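Local coordinates for protein N5-Carboxyaminoimidazole ribonucleotide synthetase (Staphylococcus aureus subsp. aureus, PDB 3ORQ) that catalyses the ATP-dependent carboxylation of 5-aminoimidazole ribonucleotide with bicarbonate to give N5-carboxyaminoimidazole ribonucleotide, a step of purine biosynthesis, at residues Y61-D75 and N83-N97. Numbering follows the deposited sequence.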
ATOM      1  N   TYR A  61      -4.577   0.166 -27.502  1.00 18.00           N
ATOM      2  CA  TYR A  61      -4.775  -1.231 -27.114  1.00 20.06           C
ATOM      3  C   TYR A  61      -4.928  -2.195 -28.306  1.00 19.69           C
ATOM      4  O   TYR A  61      -4.799  -3.401 -28.147  1.00 20.50           O
ATOM      5  CB  TYR A  61      -5.957  -1.345 -26.168  1.00 19.80           C
ATOM      6  CG  TYR A  61      -5.884  -0.457 -24.938  1.00 18.31           C
ATOM      7  CD1 TYR A  61      -4.865  -0.602 -23.992  1.00 14.87           C
ATOM      8  CD2 TYR A  61      -6.856   0.527 -24.715  1.00 19.64           C
ATOM      9  CE1 TYR A  61      -4.820   0.210 -22.834  1.00 12.91           C
ATOM     10  CE2 TYR A  61      -6.834   1.333 -23.562  1.00 17.58           C
ATOM     11  CZ  TYR A  61      -5.808   1.158 -22.623  1.00 17.05           C
ATOM     12  OH  TYR A  61      -5.773   1.980 -21.512  1.00 18.90           O
ATOM     13  N   ASP A  62      -5.182  -1.661 -29.492  1.00 19.75           N
ATOM     14  CA  ASP A  62      -5.250  -2.479 -30.717  1.00 21.42           C
ATOM     15  C   ASP A  62      -3.893  -2.541 -31.444  1.00 20.87           C
ATOM     16  O   ASP A  62      -3.773  -3.236 -32.444  1.00 22.66           O
ATOM     17  CB  ASP A  62      -6.314  -1.923 -31.685  1.00 22.55           C
ATOM     18  CG  ASP A  62      -6.059  -0.444 -32.049  1.00 28.90           C
ATOM     19  OD1 ASP A  62      -5.794   0.335 -31.115  1.00 33.04           O
ATOM     20  OD2 ASP A  62      -6.125  -0.035 -33.242  1.00 33.61           O
ATOM     21  N   ASP A  63      -2.888  -1.814 -30.947  1.00 18.34           N
ATOM     22  CA  ASP A  63      -1.593  -1.660 -31.621  1.00 16.06           C
ATOM     23  C   ASP A  63      -0.722  -2.911 -31.397  1.00 16.61           C
ATOM     24  O   ASP A  63      -0.143  -3.116 -30.314  1.00 15.80           O
ATOM     25  CB  ASP A  63      -0.947  -0.363 -31.128  1.00 15.75           C
ATOM     26  CG  ASP A  63       0.415  -0.062 -31.759  1.00 16.27           C
ATOM     27  OD1 ASP A  63       1.055  -0.954 -32.327  1.00 17.39           O
ATOM     28  OD2 ASP A  63       0.867   1.106 -31.658  1.00 15.02           O
ATOM     29  N   GLU A  64      -0.646  -3.750 -32.434  1.00 15.14           N
ATOM     30  CA  GLU A  64       0.006  -5.062 -32.382  1.00 15.03           C
ATOM     31  C   GLU A  64       1.523  -5.008 -32.156  1.00 14.17           C
ATOM     32  O   GLU A  64       2.066  -5.855 -31.441  1.00 12.45           O
ATOM     33  CB  GLU A  64      -0.331  -5.886 -33.659  1.00 16.19           C
ATOM     34  CG  GLU A  64       0.225  -7.322 -33.671  1.00 19.54           C
ATOM     35  CD  GLU A  64      -0.239  -8.188 -34.879  1.00 29.28           C
ATOM     36  OE1 GLU A  64      -1.339  -7.942 -35.465  1.00 32.20           O
ATOM     37  OE2 GLU A  64       0.512  -9.129 -35.232  1.00 29.27           O
ATOM     38  N   LYS A  65       2.198  -4.029 -32.762  1.00 15.31           N
ATOM     39  CA  LYS A  65       3.648  -3.883 -32.560  1.00 17.34           C
ATOM     40  C   LYS A  65       3.949  -3.575 -31.089  1.00 15.59           C
ATOM     41  O   LYS A  65       4.878  -4.123 -30.499  1.00 15.59           O
ATOM     42  CB  LYS A  65       4.271  -2.771 -33.434  1.00 18.41           C
ATOM     43  CG  LYS A  65       3.978  -2.846 -34.919  1.00 24.26           C
ATOM     44  CD  LYS A  65       4.972  -3.719 -35.666  1.00 29.16           C
ATOM     45  CE  LYS A  65       4.743  -3.629 -37.188  1.00 30.42           C
ATOM     46  NZ  LYS A  65       5.504  -4.667 -37.932  1.00 31.09           N
ATOM     47  N   ALA A  66       3.175  -2.658 -30.528  1.00 13.74           N
ATOM     48  CA  ALA A  66       3.387  -2.218 -29.150  1.00 12.96           C
ATOM     49  C   ALA A  66       3.061  -3.355 -28.174  1.00 12.33           C
ATOM     50  O   ALA A  66       3.823  -3.580 -27.243  1.00 10.47           O
ATOM     51  CB  ALA A  66       2.568  -1.023 -28.848  1.00 11.25           C
ATOM     52  N   LEU A  67       1.961  -4.082 -28.418  1.00 11.18           N
ATOM     53  CA  LEU A  67       1.611  -5.198 -27.529  1.00 11.27           C
ATOM     54  C   LEU A  67       2.726  -6.264 -27.571  1.00 10.71           C
ATOM     55  O   LEU A  67       3.086  -6.825 -26.532  1.00  9.32           O
ATOM     56  CB  LEU A  67       0.231  -5.789 -27.842  1.00 11.70           C
ATOM     57  CG  LEU A  67      -1.008  -4.905 -27.613  1.00 11.80           C
ATOM     58  CD1 LEU A  67      -2.229  -5.477 -28.360  1.00  9.86           C
ATOM     59  CD2 LEU A  67      -1.330  -4.710 -26.113  1.00  8.68           C
ATOM     60  N   ASN A  68       3.315  -6.490 -28.754  1.00  7.54           N
ATOM     61  CA  ASN A  68       4.448  -7.386 -28.831  1.00  8.94           C
ATOM     62  C   ASN A  68       5.719  -6.931 -28.102  1.00 10.48           C
ATOM     63  O   ASN A  68       6.395  -7.745 -27.463  1.00  9.87           O
ATOM     64  CB  ASN A  68       4.735  -7.794 -30.255  1.00  9.72           C
ATOM     65  CG  ASN A  68       4.016  -9.063 -30.615  1.00 18.19           C
ATOM     66  OD1 ASN A  68       4.544 -10.168 -30.387  1.00 24.39           O
ATOM     67  ND2 ASN A  68       2.780  -8.933 -31.149  1.00 18.35           N
ATOM     68  N   GLN A  69       6.037  -5.641 -28.211  1.00 10.38           N
ATOM     69  CA  GLN A  69       7.085  -5.053 -27.403  1.00 12.11           C
ATOM     70  C   GLN A  69       6.818  -5.248 -25.905  1.00 11.06           C
ATOM     71  O   GLN A  69       7.726  -5.564 -25.145  1.00 11.77           O
ATOM     72  CB  GLN A  69       7.283  -3.576 -27.753  1.00 13.73           C
ATOM     73  CG  GLN A  69       8.163  -3.377 -29.004  1.00 21.77           C
ATOM     74  CD  GLN A  69       9.563  -4.034 -28.855  1.00 28.09           C
ATOM     75  OE1 GLN A  69       9.823  -5.118 -29.390  1.00 29.45           O
ATOM     76  NE2 GLN A  69      10.450  -3.374 -28.109  1.00 30.01           N
ATOM     77  N   LEU A  70       5.569  -5.095 -25.490  1.00  9.50           N
ATOM     78  CA  LEU A  70       5.215  -5.374 -24.116  1.00  7.71           C
ATOM     79  C   LEU A  70       5.559  -6.823 -23.743  1.00  7.69           C
ATOM     80  O   LEU A  70       6.193  -7.076 -22.711  1.00  6.43           O
ATOM     81  CB  LEU A  70       3.749  -5.084 -23.851  1.00  8.03           C
ATOM     82  CG  LEU A  70       3.330  -5.336 -22.401  1.00  8.54           C
ATOM     83  CD1 LEU A  70       4.005  -4.329 -21.466  1.00  6.57           C
ATOM     84  CD2 LEU A  70       1.860  -5.200 -22.303  1.00  7.72           C
ATOM     85  N   GLY A  71       5.180  -7.769 -24.600  1.00  7.73           N
ATOM     86  CA  GLY A  71       5.486  -9.171 -24.366  1.00  8.07           C
ATOM     87  C   GLY A  71       6.964  -9.481 -24.358  1.00  9.24           C
ATOM     88  O   GLY A  71       7.397 -10.339 -23.598  1.00 10.19           O
ATOM     89  N   GLN A  72       7.745  -8.810 -25.211  1.00  9.41           N
ATOM     90  CA  GLN A  72       9.188  -9.003 -25.239  1.00 11.79           C
ATOM     91  C   GLN A  72       9.850  -8.571 -23.916  1.00 12.04           C
ATOM     92  O   GLN A  72      10.904  -9.088 -23.554  1.00 12.43           O
ATOM     93  CB  GLN A  72       9.835  -8.236 -26.401  1.00 14.20           C
ATOM     94  CG  GLN A  72       9.721  -8.927 -27.772  1.00 24.15           C
ATOM     95  CD  GLN A  72      10.579 -10.197 -27.865  1.00 33.70           C
ATOM     96  OE1 GLN A  72      11.804 -10.144 -27.684  1.00 39.20           O
ATOM     97  NE2 GLN A  72       9.938 -11.342 -28.148  1.00 35.37           N
ATOM     98  N   LYS A  73       9.240  -7.620 -23.211  1.00 10.51           N
ATOM     99  CA  LYS A  73       9.854  -7.085 -21.991  1.00 12.64           C
ATOM    100  C   LYS A  73       9.443  -7.800 -20.710  1.00 12.56           C
ATOM    101  O   LYS A  73      10.043  -7.577 -19.662  1.00 15.95           O
ATOM    102  CB  LYS A  73       9.506  -5.606 -21.858  1.00 13.52           C
ATOM    103  CG  LYS A  73      10.060  -4.744 -22.973  1.00 17.18           C
ATOM    104  CD  LYS A  73       9.508  -3.322 -22.929  1.00 19.44           C
ATOM    105  CE  LYS A  73       9.918  -2.544 -24.160  1.00 20.11           C
ATOM    106  NZ  LYS A  73      11.392  -2.421 -24.191  1.00 22.02           N
ATOM    107  N   CYS A  74       8.436  -8.660 -20.780  1.00 10.99           N
ATOM    108  CA  CYS A  74       7.741  -9.115 -19.566  1.00 11.71           C
ATOM    109  C   CYS A  74       7.811 -10.612 -19.419  1.00  9.89           C
ATOM    110  O   CYS A  74       7.917 -11.340 -20.422  1.00  9.27           O
ATOM    111  CB  CYS A  74       6.249  -8.694 -19.614  1.00 12.10           C
ATOM    112  SG  CYS A  74       6.040  -6.894 -19.592  1.00 17.24           S
ATOM    113  N   ASP A  75       7.723 -11.076 -18.177  1.00  7.30           N
ATOM    114  CA  ASP A  75       7.676 -12.520 -17.922  1.00  7.37           C
ATOM    115  C   ASP A  75       6.237 -13.002 -17.764  1.00  6.19           C
ATOM    116  O   ASP A  75       5.952 -14.205 -17.883  1.00  6.97           O
ATOM    117  CB  ASP A  75       8.483 -12.846 -16.671  1.00  6.60           C
ATOM    118  CG  ASP A  75       9.915 -12.414 -16.796  1.00  6.33           C
ATOM    119  OD1 ASP A  75      10.644 -13.000 -17.617  1.00 12.21           O
ATOM    120  OD2 ASP A  75      10.324 -11.467 -16.119  1.00  4.58           O
ATOM    121  N   ASN A  83     -10.893  -3.622 -22.382  1.00 40.24           N
ATOM    122  CA  ASN A  83     -10.679  -2.921 -23.653  1.00 43.20           C
ATOM    123  C   ASN A  83     -10.284  -3.824 -24.821  1.00 42.62           C
ATOM    124  O   ASN A  83     -11.035  -3.960 -25.778  1.00 44.09           O
ATOM    125  CB  ASN A  83      -9.579  -1.852 -23.501  1.00 44.54           C
ATOM    126  CG  ASN A  83      -9.475  -1.302 -22.089  1.00 45.06           C
ATOM    127  OD1 ASN A  83     -10.266  -0.445 -21.679  1.00 43.45           O
ATOM    128  ND2 ASN A  83      -8.473  -1.782 -21.340  1.00 47.29           N
ATOM    129  N   ILE A  84      -9.102  -4.433 -24.709  1.00 40.58           N
ATOM    130  CA  ILE A  84      -8.414  -5.118 -25.807  1.00 38.38           C
ATOM    131  C   ILE A  84      -9.256  -6.112 -26.604  1.00 37.53           C
ATOM    132  O   ILE A  84     -10.179  -6.718 -26.068  1.00 39.60           O
ATOM    133  CB  ILE A  84      -7.125  -5.819 -25.307  1.00 37.51           C
ATOM    134  CG1 ILE A  84      -6.485  -6.636 -26.448  1.00 38.96           C
ATOM    135  CG2 ILE A  84      -7.410  -6.643 -24.058  1.00 35.71           C
ATOM    136  CD1 ILE A  84      -5.087  -7.142 -26.193  1.00 38.85           C
ATOM    137  N   SER A  85      -8.931  -6.275 -27.884  1.00 33.16           N
ATOM    138  CA  SER A  85      -9.634  -7.241 -28.693  1.00 31.34           C
ATOM    139  C   SER A  85      -9.194  -8.652 -28.347  1.00 30.25           C
ATOM    140  O   SER A  85      -7.999  -8.933 -28.190  1.00 29.36           O
ATOM    141  CB  SER A  85      -9.407  -6.987 -30.175  1.00 31.47           C
ATOM    142  OG  SER A  85      -8.298  -7.716 -30.645  1.00 31.23           O
ATOM    143  N   ALA A  86     -10.177  -9.538 -28.246  1.00 28.00           N
ATOM    144  CA  ALA A  86      -9.946 -10.937 -27.979  1.00 26.77           C
ATOM    145  C   ALA A  86      -8.991 -11.552 -28.992  1.00 25.61           C
ATOM    146  O   ALA A  86      -8.182 -12.428 -28.640  1.00 23.53           O
ATOM    147  CB  ALA A  86     -11.268 -11.694 -28.017  1.00 28.41           C
ATOM    148  N   GLN A  87      -9.107 -11.106 -30.243  1.00 23.72           N
ATOM    149  CA  GLN A  87      -8.271 -11.618 -31.308  1.00 23.45           C
ATOM    150  C   GLN A  87      -6.799 -11.241 -31.109  1.00 21.80           C
ATOM    151  O   GLN A  87      -5.926 -12.059 -31.337  1.00 20.54           O
ATOM    152  CB  GLN A  87      -8.780 -11.143 -32.679  1.00 25.55           C
ATOM    153  CG  GLN A  87      -8.665 -12.210 -33.778  1.00 31.78           C
ATOM    154  CD  GLN A  87      -7.224 -12.704 -33.995  1.00 38.31           C
ATOM    155  OE1 GLN A  87      -6.889 -13.876 -33.700  1.00 37.66           O
ATOM    156  NE2 GLN A  87      -6.361 -11.804 -34.493  1.00 39.84           N
ATOM    157  N   GLN A  88      -6.532 -10.010 -30.667  1.00 20.99           N
ATOM    158  CA  GLN A  88      -5.162  -9.581 -30.420  1.00 19.83           C
ATOM    159  C   GLN A  88      -4.573 -10.364 -29.228  1.00 16.88           C
ATOM    160  O   GLN A  88      -3.418 -10.780 -29.246  1.00 14.97           O
ATOM    161  CB  GLN A  88      -5.100  -8.073 -30.139  1.00 20.62           C
ATOM    162  CG  GLN A  88      -4.919  -7.202 -31.380  1.00 27.51           C
ATOM    163  CD  GLN A  88      -3.722  -7.620 -32.231  1.00 31.10           C
ATOM    164  OE1 GLN A  88      -2.575  -7.507 -31.807  1.00 31.59           O
ATOM    165  NE2 GLN A  88      -3.994  -8.114 -33.437  1.00 34.37           N
ATOM    166  N   LEU A  89      -5.394 -10.527 -28.197  1.00 13.11           N
ATOM    167  CA  LEU A  89      -4.983 -11.124 -26.958  1.00 10.80           C
ATOM    168  C   LEU A  89      -4.710 -12.633 -27.164  1.00 11.61           C
ATOM    169  O   LEU A  89      -3.782 -13.180 -26.578  1.00  8.74           O
ATOM    170  CB  LEU A  89      -6.069 -10.887 -25.916  1.00  9.11           C
ATOM    171  CG  LEU A  89      -5.877 -11.379 -24.482  1.00 10.81           C
ATOM    172  CD1 LEU A  89      -4.602 -10.753 -23.880  1.00 11.77           C
ATOM    173  CD2 LEU A  89      -7.108 -11.040 -23.630  1.00  7.94           C
ATOM    174  N   LYS A  90      -5.503 -13.286 -28.023  1.00 11.81           N
ATOM    175  CA  LYS A  90      -5.252 -14.697 -28.370  1.00 11.52           C
ATOM    176  C   LYS A  90      -3.862 -14.866 -28.999  1.00 11.34           C
ATOM    177  O   LYS A  90      -3.079 -15.665 -28.537  1.00 11.79           O
ATOM    178  CB  LYS A  90      -6.379 -15.295 -29.250  1.00 10.69           C
ATOM    179  CG  LYS A  90      -6.119 -16.724 -29.703  1.00 10.80           C
ATOM    180  CD  LYS A  90      -7.311 -17.345 -30.424  1.00 16.75           C
ATOM    181  CE  LYS A  90      -6.984 -18.777 -30.953  1.00 18.16           C
ATOM    182  NZ  LYS A  90      -6.007 -18.730 -32.100  1.00 19.30           N
ATOM    183  N   LEU A  91      -3.554 -14.072 -30.019  1.00 12.93           N
ATOM    184  CA  LEU A  91      -2.201 -14.016 -30.559  1.00 14.94           C
ATOM    185  C   LEU A  91      -1.100 -13.854 -29.495  1.00 14.69           C
ATOM    186  O   LEU A  91      -0.079 -14.492 -29.581  1.00 15.71           O
ATOM    187  CB  LEU A  91      -2.073 -12.866 -31.546  1.00 14.40           C
ATOM    188  CG  LEU A  91      -2.783 -13.073 -32.875  1.00 18.65           C
ATOM    189  CD1 LEU A  91      -2.230 -12.047 -33.872  1.00 17.79           C
ATOM    190  CD2 LEU A  91      -2.653 -14.544 -33.395  1.00 18.81           C
ATOM    191  N   LEU A  92      -1.321 -12.996 -28.511  1.00 14.32           N
ATOM    192  CA  LEU A  92      -0.349 -12.732 -27.455  1.00 14.29           C
ATOM    193  C   LEU A  92      -0.214 -13.898 -26.465  1.00 14.28           C
ATOM    194  O   LEU A  92       0.889 -14.200 -26.047  1.00 13.06           O
ATOM    195  CB  LEU A  92      -0.735 -11.480 -26.684  1.00 15.86           C
ATOM    196  CG  LEU A  92      -0.355 -10.096 -27.192  1.00 20.63           C
ATOM    197  CD1 LEU A  92      -0.818  -9.084 -26.140  1.00 21.23           C
ATOM    198  CD2 LEU A  92       1.165  -9.926 -27.481  1.00 20.78           C
ATOM    199  N   CYS A  93      -1.332 -14.546 -26.115  1.00 14.14           N
ATOM    200  CA  CYS A  93      -1.328 -15.692 -25.213  1.00 15.14           C
ATOM    201  C   CYS A  93      -0.527 -16.783 -25.825  1.00 14.54           C
ATOM    202  O   CYS A  93       0.100 -17.560 -25.111  1.00 13.74           O
ATOM    203  CB  CYS A  93      -2.731 -16.266 -25.012  1.00 16.68           C
ATOM    204  SG  CYS A  93      -3.736 -15.234 -24.063  1.00 23.27           S
ATOM    205  N   GLU A  94      -0.565 -16.835 -27.155  1.00 13.15           N
ATOM    206  CA  GLU A  94       0.091 -17.926 -27.874  1.00 14.39           C
ATOM    207  C   GLU A  94       1.605 -17.726 -27.899  1.00 13.57           C
ATOM    208  O   GLU A  94       2.332 -18.697 -27.973  1.00 14.67           O
ATOM    209  CB  GLU A  94      -0.496 -18.121 -29.297  1.00 13.14           C
ATOM    210  CG  GLU A  94      -1.983 -18.576 -29.315  1.00 16.75           C
ATOM    211  CD  GLU A  94      -2.696 -18.423 -30.700  1.00 18.20           C
ATOM    212  OE1 GLU A  94      -2.166 -17.761 -31.631  1.00 21.64           O
ATOM    213  OE2 GLU A  94      -3.800 -18.973 -30.856  1.00 17.25           O
ATOM    214  N   LYS A  95       2.075 -16.487 -27.822  1.00 13.31           N
ATOM    215  CA  LYS A  95       3.499 -16.231 -27.895  1.00 15.40           C
ATOM    216  C   LYS A  95       4.137 -15.928 -26.533  1.00 14.99           C
ATOM    217  O   LYS A  95       5.309 -16.207 -26.326  1.00 15.96           O
ATOM    218  CB  LYS A  95       3.771 -15.073 -28.853  1.00 19.37           C
ATOM    219  CG  LYS A  95       5.229 -14.920 -29.238  1.00 24.47           C
ATOM    220  CD  LYS A  95       5.431 -13.821 -30.303  1.00 33.29           C
ATOM    221  CE  LYS A  95       6.892 -13.791 -30.795  1.00 37.84           C
ATOM    222  NZ  LYS A  95       7.374 -12.411 -31.141  1.00 40.97           N
ATOM    223  N   TYR A  96       3.371 -15.361 -25.606  1.00 11.59           N
ATOM    224  CA  TYR A  96       3.904 -14.983 -24.300  1.00  9.97           C
ATOM    225  C   TYR A  96       3.123 -15.586 -23.155  1.00  8.02           C
ATOM    226  O   TYR A  96       2.158 -16.255 -23.369  1.00  8.42           O
ATOM    227  CB  TYR A  96       3.908 -13.462 -24.166  1.00 10.47           C
ATOM    228  CG  TYR A  96       4.562 -12.774 -25.334  1.00 13.81           C
ATOM    229  CD1 TYR A  96       5.966 -12.670 -25.408  1.00 15.91           C
ATOM    230  CD2 TYR A  96       3.785 -12.239 -26.385  1.00 14.25           C
ATOM    231  CE1 TYR A  96       6.588 -12.064 -26.513  1.00 19.47           C
ATOM    232  CE2 TYR A  96       4.387 -11.625 -27.476  1.00 17.38           C
ATOM    233  CZ  TYR A  96       5.791 -11.550 -27.547  1.00 21.97           C
ATOM    234  OH  TYR A  96       6.394 -10.938 -28.631  1.00 27.47           O
ATOM    235  N   ASN A  97       3.545 -15.309 -21.924  1.00  8.46           N
ATOM    236  CA  ASN A  97       2.920 -15.908 -20.742  1.00  6.46           C
ATOM    237  C   ASN A  97       1.791 -15.042 -20.170  1.00  6.89           C
ATOM    238  O   ASN A  97       2.050 -13.960 -19.552  1.00  5.41           O
ATOM    239  CB  ASN A  97       3.983 -16.193 -19.684  1.00  5.66           C
ATOM    240  CG  ASN A  97       3.396 -16.755 -18.413  1.00  4.46           C
ATOM    241  OD1 ASN A  97       2.510 -17.590 -18.464  1.00  6.54           O
ATOM    242  ND2 ASN A  97       3.869 -16.277 -17.266  1.00  4.69           N
TER
HETATM  243  O   HOH W   1       6.117 -13.946 -21.340  1.00 21.02           O
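G71 and Y96 make the tight end of this helix pair: the CA of G71 sits 3.6 Å from the centroid of the Y96 ring, 10° off the ring normal, a CH-pi contact over the middle of the face. Having no side chain, G71 lets the ring lie directly on the backbone of helix 64-73; the CG of K95 lies over the other face, toward the rim. The phenol is fixed at its far end too, because Y96 OH donates to N68 OD1 at 2.7 Å, with amide and ring planes 65° apart. K95 NZ donates to the same hydroxyl oxygen. The other branch of the N68 amide turns back on its own helix, ND2 donating to E64 O almost exactly in the amide plane, so both ends of the amide are held.

Next along, L67 provides the apolar filling: its CB meets L92 CD1 at 3.9 Å and its CD1 meets I84 CD1 at 4.0 Å. Toward solvent the fit slackens. Q88, bent at chi2, brings its amide across E64, yet its NE2 reaches E64 OE1 only in a weak 3.3 Å bond. In the loops leading into the two helices, the N83 amide stacks over one face of the Y61 ring, nearly parallel to it, while Y61 OH bonds to D42. At the other end N97 ND2 donates to D75 O at 3.0 Å, on a lone pair, and a water bridges C74 O and N97 N.

The two helices run in the same general direction, their axes 10.7 Å apart at closest approach and crossing at -28°, joined through strand 76-79, an edge of the parallel four-stranded sheet in the preATP-grasp domain. L67 and L70 rest on I18 of strand 14-18, L70 also packs against strand 37-42, and L89 leans on helix 103-109.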